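Long-range contacts in Non-structural polyprotein (Sindbis virus, PDB 4GUA), which joins the cysteine-protease part of nsP2 to the macro and zinc-binding domains of nsP3 in an alphavirus precursor that is cut into replication proteins: residues 167-171 and 294-298; 383-387 and 405-409; 566-571 and 633-638. All coordinates share one frame; numbering follows the deposited sequence.

The three contacts follow one another along the chain and none touches another; contacts 1 and 2 are about 37 Å apart between centres, and contact 3 lies on the opposite side of the chain's centre from contact 1. Contact 2 is the buried one: a short 3-10 turn packs on a sheet strand through aromatic and aliphatic groups, with a weak imidazole bond. Contact 1 is partly buried, a proline and a cysteine meeting a phenylalanine where a loop leaves an edge strand. Contact 3, in the zinc-binding domain, is at the surface, and there a helix brings an amide and a carboxylate to a proline-rich loop that also carries an imidazole. They share no helix or strand.

Contact 1 of 3, residues 167-171 and 294-298. With SO4 (sulfate ion), chain G.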
ATOM      1  N   PRO A 167     -11.166  12.735  25.411  1.00 92.33           N
ATOM      2  CA  PRO A 167     -12.337  13.238  24.693  1.00 93.62           C
ATOM      3  C   PRO A 167     -12.112  13.246  23.182  1.00 87.42           C
ATOM      4  O   PRO A 167     -11.098  13.759  22.706  1.00 86.95           O
ATOM      5  CB  PRO A 167     -12.484  14.664  25.228  1.00 95.20           C
ATOM      6  CG  PRO A 167     -11.133  15.036  25.709  1.00 95.49           C
ATOM      7  CD  PRO A 167     -10.537  13.776  26.240  1.00 96.00           C
ATOM      8  N   VAL A 168     -13.071  12.701  22.441  1.00 74.95           N
ATOM      9  CA  VAL A 168     -12.975  12.624  20.992  1.00 73.04           C
ATOM     10  C   VAL A 168     -13.064  14.005  20.353  1.00 76.95           C
ATOM     11  O   VAL A 168     -12.603  14.202  19.225  1.00 70.54           O
ATOM     12  CB  VAL A 168     -14.080  11.719  20.413  1.00 72.06           C
ATOM     13  CG1 VAL A 168     -14.060  11.750  18.897  1.00 72.23           C
ATOM     14  CG2 VAL A 168     -13.918  10.292  20.926  1.00 67.82           C
ATOM     15  N   LYS A 169     -13.667  14.952  21.071  1.00 83.67           N
ATOM     16  CA  LYS A 169     -13.847  16.309  20.559  1.00 77.70           C
ATOM     17  C   LYS A 169     -12.524  16.954  20.140  1.00 82.41           C
ATOM     18  O   LYS A 169     -12.468  17.634  19.119  1.00 86.51           O
ATOM     19  CB  LYS A 169     -14.539  17.185  21.605  1.00 71.26           C
ATOM     20  N   LYS A 170     -11.458  16.726  20.909  1.00 86.25           N
ATOM     21  CA  LYS A 170     -10.145  17.281  20.574  1.00 88.50           C
ATOM     22  C   LYS A 170      -9.744  16.848  19.165  1.00 87.43           C
ATOM     23  O   LYS A 170      -9.165  17.624  18.404  1.00 87.80           O
ATOM     24  CB  LYS A 170      -9.079  16.828  21.591  1.00 92.46           C
ATOM     25  CG  LYS A 170      -7.641  17.316  21.292  1.00105.92           C
ATOM     26  CD  LYS A 170      -6.539  16.245  21.561  1.00116.59           C
ATOM     27  CE  LYS A 170      -6.452  15.150  20.455  1.00 83.68           C
ATOM     28  NZ  LYS A 170      -5.094  14.509  20.365  1.00 72.65           N
ATOM     29  N   PHE A 171     -10.078  15.608  18.821  1.00 84.93           N
ATOM     30  CA  PHE A 171      -9.718  15.037  17.527  1.00 77.60           C
ATOM     31  C   PHE A 171     -10.615  15.545  16.404  1.00 73.39           C
ATOM     32  O   PHE A 171     -10.126  15.941  15.347  1.00 73.93           O
ATOM     33  CB  PHE A 171      -9.764  13.505  17.594  1.00 71.26           C
ATOM     34  CG  PHE A 171      -9.306  12.828  16.336  1.00 63.80           C
ATOM     35  CD1 PHE A 171      -8.192  13.277  15.655  1.00 62.02           C
ATOM     36  CD2 PHE A 171      -9.990  11.733  15.837  1.00 69.60           C
ATOM     37  CE1 PHE A 171      -7.772  12.652  14.494  1.00 66.72           C
ATOM     38  CE2 PHE A 171      -9.574  11.102  14.678  1.00 68.27           C
ATOM     39  CZ  PHE A 171      -8.465  11.561  14.005  1.00 66.67           C
ATOM     40  N   ALA A 294      -3.385   8.751  12.157  1.00 47.61           N
ATOM     41  CA  ALA A 294      -3.223   9.448  13.420  1.00 45.22           C
ATOM     42  C   ALA A 294      -3.579   8.512  14.562  1.00 55.16           C
ATOM     43  O   ALA A 294      -4.428   7.635  14.411  1.00 54.60           O
ATOM     44  CB  ALA A 294      -4.107  10.672  13.456  1.00 45.66           C
ATOM     45  N   ARG A 295      -2.923   8.696  15.702  1.00 65.49           N
ATOM     46  CA  ARG A 295      -3.311   7.992  16.911  1.00 58.60           C
ATOM     47  C   ARG A 295      -3.500   9.053  17.988  1.00 59.08           C
ATOM     48  O   ARG A 295      -2.624   9.280  18.810  1.00 56.93           O
ATOM     49  CB  ARG A 295      -2.295   6.894  17.294  1.00 52.96           C
ATOM     50  CG  ARG A 295      -2.667   6.143  18.575  1.00 58.50           C
ATOM     51  CD  ARG A 295      -2.005   4.775  18.738  1.00 55.65           C
ATOM     52  NE  ARG A 295      -0.550   4.813  18.722  1.00 70.21           N
ATOM     53  CZ  ARG A 295       0.217   5.014  19.792  1.00 88.55           C
ATOM     54  NH1 ARG A 295      -0.331   5.216  20.987  1.00 99.91           N
ATOM     55  NH2 ARG A 295       1.541   5.025  19.671  1.00 85.00           N
ATOM     56  N   PRO A 296      -4.675   9.704  17.981  1.00 69.26           N
ATOM     57  CA  PRO A 296      -4.958  10.781  18.927  1.00 67.77           C
ATOM     58  C   PRO A 296      -5.171  10.237  20.322  1.00 74.34           C
ATOM     59  O   PRO A 296      -5.117   9.027  20.521  1.00 71.44           O
ATOM     60  CB  PRO A 296      -6.263  11.393  18.399  1.00 68.00           C
ATOM     61  CG  PRO A 296      -6.739  10.512  17.283  1.00 68.01           C
ATOM     62  CD  PRO A 296      -5.883   9.293  17.248  1.00 71.72           C
ATOM     63  N   ASP A 297      -5.420  11.131  21.269  1.00 87.35           N
ATOM     64  CA  ASP A 297      -5.531  10.760  22.668  1.00 92.96           C
ATOM     65  C   ASP A 297      -6.815   9.973  22.933  1.00 82.35           C
ATOM     66  O   ASP A 297      -6.949   9.336  23.975  1.00 83.89           O
ATOM     67  CB  ASP A 297      -5.493  12.024  23.537  1.00106.00           C
ATOM     68  CG  ASP A 297      -5.178  11.730  24.995  1.00114.17           C
ATOM     69  OD1 ASP A 297      -4.467  10.739  25.270  1.00116.43           O
ATOM     70  OD2 ASP A 297      -5.648  12.493  25.868  1.00115.37           O
ATOM     71  N   CYS A 298      -7.739   9.981  21.976  1.00 71.57           N
ATOM     72  CA  CYS A 298      -9.058   9.385  22.191  1.00 71.55           C
ATOM     73  C   CYS A 298      -9.128   7.902  21.836  1.00 70.80           C
ATOM     74  O   CYS A 298     -10.207   7.313  21.842  1.00 72.02           O
ATOM     75  CB  CYS A 298     -10.137  10.149  21.421  1.00 68.74           C
ATOM     76  SG  CYS A 298      -9.946  10.132  19.634  1.00 64.53           S
TER
HETATM   77  S   SO4 G1704     -16.394  11.675  24.327  1.00142.33           S
HETATM   78  O1  SO4 G1704     -15.187  12.350  23.861  1.00140.00           O
HETATM   79  O2  SO4 G1704     -16.516  10.377  23.669  1.00142.87           O
HETATM   80  O3  SO4 G1704     -16.322  11.478  25.772  1.00144.84           O
HETATM   81  O4  SO4 G1704     -17.555  12.500  24.008  1.00140.61           O
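A CH-pi contact between Pro296 and Phe171 lies at the centre of this meeting of a short helix with the loop that leaves an edge strand. CG of Pro296 sits 3.5 Å from the centroid of the Phe171 ring and only 9° off its normal, so the proline presses on the middle of the face. The ring gets there because its CG is anti to the backbone N (chi1 -176°), which swings it off the helix toward the loop. Cys298 comes in obliquely, its SG 3.9 Å from CB of Phe171 and 5.0 Å from the ring centroid, a sulfur-aromatic contact. CB of Cys298 also packs 3.8 Å from CG2 of Val168.

The strand entering this loop, 288-294, is an outer strand of a seven-stranded mixed sheet with the strand order 3-2-1-4-5-7-6 of Rossmann-like methyltransferases. Phe226 and Tyr306, from two other strands of that sheet, also touch Phe171, and a backbone hydrogen bond ties Asp297 to Gly166.

Toward the surface, Lys170 bends at chi2 and chi3 and brings NZ over the loop, 3.9 Å from CB of Pro296, without a hydrogen bond across the segments; OD2 of Asp297 stays 5.9 Å from NZ of Lys170. N of Val168 donates to O1 of a sulfate, probably from the crystallisation liquor, at 2.6 Å; N of Glu189 holds the same ion.

Contact 2 of 3, residues 383-387 and 405-409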
ATOM      1  N   TRP A 383      24.444  28.351   2.873  1.00 77.97           N
ATOM      2  CA  TRP A 383      24.768  27.088   3.532  1.00 71.58           C
ATOM      3  C   TRP A 383      25.894  26.344   2.820  1.00 70.61           C
ATOM      4  O   TRP A 383      25.707  25.214   2.367  1.00 64.53           O
ATOM      5  CB  TRP A 383      23.539  26.182   3.595  1.00 68.09           C
ATOM      6  CG  TRP A 383      22.382  26.749   4.358  1.00 68.06           C
ATOM      7  CD1 TRP A 383      22.271  26.875   5.708  1.00 63.30           C
ATOM      8  CD2 TRP A 383      21.152  27.236   3.804  1.00 71.92           C
ATOM      9  NE1 TRP A 383      21.052  27.426   6.035  1.00 63.16           N
ATOM     10  CE2 TRP A 383      20.345  27.656   4.885  1.00 63.89           C
ATOM     11  CE3 TRP A 383      20.652  27.362   2.502  1.00 69.47           C
ATOM     12  CZ2 TRP A 383      19.074  28.199   4.702  1.00 61.47           C
ATOM     13  CZ3 TRP A 383      19.392  27.898   2.321  1.00 66.40           C
ATOM     14  CH2 TRP A 383      18.614  28.308   3.418  1.00 65.49           C
ATOM     15  N   PRO A 384      27.076  26.971   2.737  1.00 73.40           N
ATOM     16  CA  PRO A 384      28.203  26.395   1.996  1.00 74.41           C
ATOM     17  C   PRO A 384      28.541  24.962   2.397  1.00 71.14           C
ATOM     18  O   PRO A 384      28.764  24.128   1.526  1.00 72.88           O
ATOM     19  CB  PRO A 384      29.369  27.324   2.348  1.00 77.36           C
ATOM     20  CG  PRO A 384      28.735  28.612   2.703  1.00 78.70           C
ATOM     21  CD  PRO A 384      27.421  28.269   3.342  1.00 73.63           C
ATOM     22  N   THR A 385      28.561  24.680   3.695  1.00 67.88           N
ATOM     23  CA  THR A 385      29.057  23.392   4.174  1.00 66.92           C
ATOM     24  C   THR A 385      28.119  22.244   3.813  1.00 64.66           C
ATOM     25  O   THR A 385      28.477  21.078   3.975  1.00 62.33           O
ATOM     26  CB  THR A 385      29.332  23.399   5.705  1.00 69.34           C
ATOM     27  OG1 THR A 385      28.153  23.789   6.416  1.00 76.72           O
ATOM     28  CG2 THR A 385      30.443  24.368   6.041  1.00 67.03           C
ATOM     29  N   SER A 386      26.922  22.562   3.331  1.00 67.09           N
ATOM     30  CA  SER A 386      26.017  21.519   2.865  1.00 65.32           C
ATOM     31  C   SER A 386      26.532  20.941   1.549  1.00 67.71           C
ATOM     32  O   SER A 386      26.139  19.851   1.140  1.00 72.37           O
ATOM     33  CB  SER A 386      24.597  22.058   2.700  1.00 64.17           C
ATOM     34  OG  SER A 386      24.533  23.026   1.670  1.00 65.91           O
ATOM     35  N   PHE A 387      27.437  21.677   0.910  1.00 65.07           N
ATOM     36  CA  PHE A 387      28.060  21.257  -0.342  1.00 65.03           C
ATOM     37  C   PHE A 387      29.362  20.483  -0.128  1.00 68.88           C
ATOM     38  O   PHE A 387      30.112  20.245  -1.078  1.00 69.74           O
ATOM     39  CB  PHE A 387      28.295  22.460  -1.254  1.00 67.86           C
ATOM     40  CG  PHE A 387      27.035  23.015  -1.853  1.00 72.46           C
ATOM     41  CD1 PHE A 387      26.182  23.800  -1.101  1.00 75.42           C
ATOM     42  CD2 PHE A 387      26.706  22.751  -3.169  1.00 71.34           C
ATOM     43  CE1 PHE A 387      25.028  24.306  -1.646  1.00 73.78           C
ATOM     44  CE2 PHE A 387      25.553  23.259  -3.720  1.00 72.70           C
ATOM     45  CZ  PHE A 387      24.714  24.037  -2.960  1.00 73.96           C
ATOM     46  N   LYS A 405      19.905  23.441   9.747  1.00 77.86           N
ATOM     47  CA  LYS A 405      19.005  23.325   8.601  1.00 68.35           C
ATOM     48  C   LYS A 405      19.255  22.135   7.689  1.00 66.98           C
ATOM     49  O   LYS A 405      20.391  21.845   7.331  1.00 69.45           O
ATOM     50  CB  LYS A 405      19.046  24.581   7.748  1.00 60.66           C
ATOM     51  CG  LYS A 405      17.990  24.548   6.667  1.00 65.29           C
ATOM     52  CD  LYS A 405      17.692  25.926   6.147  1.00 74.42           C
ATOM     53  CE  LYS A 405      16.660  26.643   7.001  1.00 77.80           C
ATOM     54  NZ  LYS A 405      15.294  26.112   6.795  1.00 74.95           N
ATOM     55  N   LYS A 406      18.170  21.480   7.282  1.00 66.00           N
ATOM     56  CA  LYS A 406      18.258  20.356   6.362  1.00 72.38           C
ATOM     57  C   LYS A 406      18.209  20.849   4.924  1.00 73.19           C
ATOM     58  O   LYS A 406      17.213  21.416   4.481  1.00 72.71           O
ATOM     59  CB  LYS A 406      17.105  19.378   6.598  1.00 75.23           C
ATOM     60  CG  LYS A 406      17.155  18.690   7.944  1.00 75.56           C
ATOM     61  CD  LYS A 406      16.048  17.664   8.100  1.00 70.52           C
ATOM     62  CE  LYS A 406      15.975  17.161   9.531  1.00 72.80           C
ATOM     63  NZ  LYS A 406      15.470  18.209  10.469  1.00 77.44           N
ATOM     64  N   VAL A 407      19.302  20.636   4.204  1.00 71.13           N
ATOM     65  CA  VAL A 407      19.361  20.941   2.787  1.00 69.66           C
ATOM     66  C   VAL A 407      19.331  19.643   1.990  1.00 67.55           C
ATOM     67  O   VAL A 407      20.242  18.824   2.085  1.00 67.32           O
ATOM     68  CB  VAL A 407      20.629  21.729   2.442  1.00 71.01           C
ATOM     69  CG1 VAL A 407      20.651  22.081   0.964  1.00 74.45           C
ATOM     70  CG2 VAL A 407      20.713  22.983   3.296  1.00 72.96           C
ATOM     71  N   ILE A 408      18.261  19.457   1.225  1.00 63.64           N
ATOM     72  CA  ILE A 408      18.093  18.278   0.388  1.00 60.91           C
ATOM     73  C   ILE A 408      18.471  18.611  -1.053  1.00 62.74           C
ATOM     74  O   ILE A 408      17.801  19.411  -1.705  1.00 61.40           O
ATOM     75  CB  ILE A 408      16.635  17.812   0.405  1.00 55.93           C
ATOM     76  CG1 ILE A 408      16.203  17.485   1.829  1.00 53.93           C
ATOM     77  CG2 ILE A 408      16.447  16.617  -0.512  1.00 60.97           C
ATOM     78  CD1 ILE A 408      14.730  17.174   1.958  1.00 56.77           C
ATOM     79  N   HIS A 409      19.531  17.995  -1.560  1.00 62.14           N
ATOM     80  CA  HIS A 409      19.956  18.259  -2.926  1.00 65.77           C
ATOM     81  C   HIS A 409      19.233  17.296  -3.855  1.00 63.61           C
ATOM     82  O   HIS A 409      19.472  16.091  -3.820  1.00 64.65           O
ATOM     83  CB  HIS A 409      21.474  18.075  -3.055  1.00 67.33           C
ATOM     84  CG  HIS A 409      22.272  18.940  -2.126  1.00 67.66           C
ATOM     85  ND1 HIS A 409      22.963  20.051  -2.556  1.00 68.63           N
ATOM     86  CD2 HIS A 409      22.496  18.853  -0.793  1.00 66.45           C
ATOM     87  CE1 HIS A 409      23.573  20.614  -1.527  1.00 70.90           C
ATOM     88  NE2 HIS A 409      23.306  19.905  -0.446  1.00 65.92           N
TER
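Ser386 and Val407 mark the closest approach of the two backbones, with 6.7 Å between CA of Ser386 and CA of Val407. Trp383 is the first residue to leave helical geometry after helix 375-382, and the chain then makes a 3-10 turn over 384-387, while 405-409 runs as an extended strand whose Lys405, Val407 and His409 all face the turn. The turn is locked from within: O of Trp383 accepts hydrogen bonds from both N and OG of Ser386, and the hydroxyl, with OG of Ser386 2.6 Å from O of Trp383, arrives nearly in line with the carbonyl. A chi1 of 66° sets OG between the backbone N and the carbonyl carbon of its own residue, where it can reach back to the start of the turn.

Across the gap, CB of Ser386 rests 4.0 Å from CB of Val407. Val407 also offers CG2 to the tryptophan, 4.3 Å from CG of Trp383. Lys405 lies against the indole too, though its exact placement there is doubtful. At the far end His409 and Phe387 form a T-shaped (edge-to-face) pair, their planes at 89° and their centroids 4.9 Å apart; CE1 of the imidazole points at the middle of the phenyl face. The adjacent NE2 of His409 makes a weak, bent bond to O of Ser386 at 3.2 Å. NE2 has a second hydrogen-bond partner in OG1 of Thr400, and the two together probably limit rotation of the imidazole.

In this macro domain, strand 405-410 lies between 360-364, which runs parallel to it, and antiparallel 397-402. Helix 375-382 also packs here, with Ile379 touching Phe387 and Val407.

Contact 3 of 3, residues 566-571 and 633-638; sequences DQESNE and TPLPKH
Asn570 hydrogen-bonds to Pro634 where the start of helix 566-577 lies along a proline-rich loop of the nsP3 zinc-binding domain. The loop follows strand 627-629 and Cys630, one of the four cysteines that hold the zinc ion, and the side chain of Thr633 is about 6 Å from that ion.

ND2 of Asn570 reaches O of Pro634 at 2.9 Å with an N-H...O angle of 164°, the oxygen almost in the amide plane. CG lies anti to the carbonyl carbon (chi1 -74°), an orientation that turns the amide from the helix onto the loop. CG2 of Thr633 rests beside the same amide, 3.4 Å from ND2 of Asn570. Further on, Leu635 starts away from the helix, yet its CD2 comes back to 3.6 Å from N of Glu571. The aliphatic part of Gln567 crosses Pro634 at about a right angle.

Glu571 is extended and projects out from the helix, over Pro636 to His638. Its OE1 comes 3.4 Å from CG of Pro636, and OE2 meets the edge of the His638 ring 3.3 Å from CE1 of His638, the carboxylate and imidazole planes 64° apart.

Pro634 and Pro636 have no N-H to give; the Asn570 bond uses a loop carbonyl. The carboxylate near His638 might somewhat favour a protonated ring there.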
ATOM      1  N   ASP A 566      18.208  -1.730  -5.895  1.00 77.19           N
ATOM      2  CA  ASP A 566      17.382  -1.976  -7.074  1.00 84.86           C
ATOM      3  C   ASP A 566      18.211  -2.445  -8.266  1.00 89.71           C
ATOM      4  O   ASP A 566      17.810  -3.362  -8.984  1.00 95.43           O
ATOM      5  CB  ASP A 566      16.565  -0.734  -7.452  1.00 86.92           C
ATOM      6  CG  ASP A 566      15.437  -0.452  -6.468  1.00 93.17           C
ATOM      7  OD1 ASP A 566      14.887  -1.421  -5.908  1.00100.55           O
ATOM      8  OD2 ASP A 566      15.085   0.730  -6.264  1.00 90.06           O
ATOM      9  N   GLN A 567      19.369  -1.827  -8.467  1.00 88.00           N
ATOM     10  CA  GLN A 567      20.192  -2.110  -9.643  1.00 85.39           C
ATOM     11  C   GLN A 567      20.889  -3.467  -9.573  1.00 82.32           C
ATOM     12  O   GLN A 567      20.919  -4.206 -10.557  1.00 82.63           O
ATOM     13  CB  GLN A 567      21.219  -0.996  -9.855  1.00 84.92           C
ATOM     14  CG  GLN A 567      20.606   0.397  -9.891  1.00 88.44           C
ATOM     15  CD  GLN A 567      21.587   1.456 -10.341  1.00 95.94           C
ATOM     16  OE1 GLN A 567      22.702   1.146 -10.760  1.00102.47           O
ATOM     17  NE2 GLN A 567      21.177   2.717 -10.260  1.00 96.33           N
ATOM     18  N   GLU A 568      21.439  -3.803  -8.410  1.00 78.92           N
ATOM     19  CA  GLU A 568      22.083  -5.102  -8.243  1.00 82.56           C
ATOM     20  C   GLU A 568      21.018  -6.178  -8.414  1.00 83.49           C
ATOM     21  O   GLU A 568      21.259  -7.230  -9.010  1.00 83.80           O
ATOM     22  CB  GLU A 568      22.738  -5.227  -6.864  1.00 85.42           C
ATOM     23  CG  GLU A 568      23.627  -4.052  -6.475  1.00 93.47           C
ATOM     24  CD  GLU A 568      24.489  -4.334  -5.252  1.00 98.48           C
ATOM     25  OE1 GLU A 568      24.591  -5.517  -4.855  1.00102.45           O
ATOM     26  OE2 GLU A 568      25.034  -3.366  -4.671  1.00 93.48           O
ATOM     27  N   SER A 569      19.827  -5.890  -7.897  1.00 82.83           N
ATOM     28  CA  SER A 569      18.699  -6.805  -7.985  1.00 74.17           C
ATOM     29  C   SER A 569      18.338  -7.113  -9.433  1.00 74.54           C
ATOM     30  O   SER A 569      18.199  -8.274  -9.818  1.00 68.66           O
ATOM     31  CB  SER A 569      17.484  -6.200  -7.293  1.00 69.11           C
ATOM     32  OG  SER A 569      16.463  -7.171  -7.184  1.00 73.80           O
ATOM     33  N   ASN A 570      18.191  -6.068 -10.235  1.00 75.29           N
ATOM     34  CA  ASN A 570      17.797  -6.242 -11.622  1.00 73.30           C
ATOM     35  C   ASN A 570      18.884  -6.933 -12.425  1.00 79.53           C
ATOM     36  O   ASN A 570      18.588  -7.635 -13.390  1.00 82.34           O
ATOM     37  CB  ASN A 570      17.437  -4.898 -12.243  1.00 69.78           C
ATOM     38  CG  ASN A 570      16.100  -4.386 -11.762  1.00 67.19           C
ATOM     39  OD1 ASN A 570      15.264  -5.160 -11.294  1.00 63.30           O
ATOM     40  ND2 ASN A 570      15.889  -3.078 -11.867  1.00 67.85           N
ATOM     41  N   GLU A 571      20.138  -6.739 -12.028  1.00 82.84           N
ATOM     42  CA  GLU A 571      21.245  -7.454 -12.652  1.00 89.61           C
ATOM     43  C   GLU A 571      21.107  -8.961 -12.425  1.00 84.64           C
ATOM     44  O   GLU A 571      21.241  -9.764 -13.352  1.00 82.48           O
ATOM     45  CB  GLU A 571      22.578  -6.972 -12.092  1.00 99.47           C
ATOM     46  CG  GLU A 571      23.764  -7.324 -12.970  1.00106.53           C
ATOM     47  CD  GLU A 571      25.090  -6.976 -12.327  1.00110.63           C
ATOM     48  OE1 GLU A 571      25.079  -6.465 -11.183  1.00107.70           O
ATOM     49  OE2 GLU A 571      26.140  -7.210 -12.971  1.00112.33           O
ATOM     50  N   THR A 633      13.872  -0.204 -15.899  1.00 72.90           N
ATOM     51  CA  THR A 633      14.418  -1.283 -15.102  1.00 74.38           C
ATOM     52  C   THR A 633      15.893  -0.955 -14.902  1.00 80.22           C
ATOM     53  O   THR A 633      16.748  -1.421 -15.659  1.00 79.69           O
ATOM     54  CB  THR A 633      14.251  -2.631 -15.804  1.00 74.99           C
ATOM     55  OG1 THR A 633      12.861  -2.963 -15.869  1.00 81.14           O
ATOM     56  CG2 THR A 633      14.995  -3.734 -15.067  1.00 75.20           C
ATOM     57  N   PRO A 634      16.192  -0.131 -13.884  1.00 82.38           N
ATOM     58  CA  PRO A 634      17.547   0.381 -13.654  1.00 77.21           C
ATOM     59  C   PRO A 634      18.557  -0.736 -13.494  1.00 78.55           C
ATOM     60  O   PRO A 634      18.300  -1.716 -12.796  1.00 77.69           O
ATOM     61  CB  PRO A 634      17.411   1.166 -12.350  1.00 73.20           C
ATOM     62  CG  PRO A 634      15.979   1.521 -12.267  1.00 74.47           C
ATOM     63  CD  PRO A 634      15.240   0.377 -12.882  1.00 78.29           C
ATOM     64  N   LEU A 635      19.704  -0.578 -14.140  1.00 80.43           N
ATOM     65  CA  LEU A 635      20.774  -1.554 -14.045  1.00 82.17           C
ATOM     66  C   LEU A 635      22.055  -0.869 -13.627  1.00 92.78           C
ATOM     67  O   LEU A 635      22.162   0.357 -13.694  1.00 91.98           O
ATOM     68  CB  LEU A 635      20.976  -2.254 -15.386  1.00 76.16           C
ATOM     69  CG  LEU A 635      19.912  -3.286 -15.752  1.00 76.49           C
ATOM     70  CD1 LEU A 635      20.014  -3.652 -17.216  1.00 77.77           C
ATOM     71  CD2 LEU A 635      20.061  -4.526 -14.883  1.00 76.50           C
ATOM     72  N   PRO A 636      23.041  -1.661 -13.196  1.00101.07           N
ATOM     73  CA  PRO A 636      24.325  -1.051 -12.876  1.00105.79           C
ATOM     74  C   PRO A 636      24.845  -0.262 -14.068  1.00108.63           C
ATOM     75  O   PRO A 636      24.439  -0.494 -15.207  1.00107.00           O
ATOM     76  CB  PRO A 636      25.220  -2.259 -12.590  1.00105.49           C
ATOM     77  CG  PRO A 636      24.290  -3.313 -12.116  1.00102.21           C
ATOM     78  CD  PRO A 636      22.998  -3.092 -12.848  1.00102.02           C
ATOM     79  N   LYS A 637      25.728   0.684 -13.782  1.00111.55           N
ATOM     80  CA  LYS A 637      26.250   1.599 -14.787  1.00108.91           C
ATOM     81  C   LYS A 637      27.151   0.881 -15.785  1.00107.49           C
ATOM     82  O   LYS A 637      27.216   1.273 -16.947  1.00109.22           O
ATOM     83  CB  LYS A 637      26.954   2.782 -14.103  1.00111.15           C
ATOM     84  CG  LYS A 637      27.647   2.446 -12.779  1.00113.09           C
ATOM     85  CD  LYS A 637      26.698   2.736 -11.598  1.00109.20           C
ATOM     86  CE  LYS A 637      27.115   2.032 -10.318  1.00104.80           C
ATOM     87  NZ  LYS A 637      27.078   0.549 -10.435  1.00101.78           N
ATOM     88  N   HIS A 638      27.824  -0.181 -15.349  1.00106.22           N
ATOM     89  CA  HIS A 638      28.659  -0.962 -16.261  1.00107.82           C
ATOM     90  C   HIS A 638      27.776  -1.789 -17.196  1.00106.78           C
ATOM     91  O   HIS A 638      26.551  -1.677 -17.165  1.00113.66           O
ATOM     92  CB  HIS A 638      29.645  -1.858 -15.496  1.00109.34           C
ATOM     93  CG  HIS A 638      28.998  -2.912 -14.649  1.00108.46           C
ATOM     94  ND1 HIS A 638      28.705  -4.173 -15.121  1.00107.05           N
ATOM     95  CD2 HIS A 638      28.617  -2.901 -13.349  1.00107.96           C
ATOM     96  CE1 HIS A 638      28.158  -4.890 -14.155  1.00105.55           C
ATOM     97  NE2 HIS A 638      28.093  -4.140 -13.068  1.00106.49           N
TER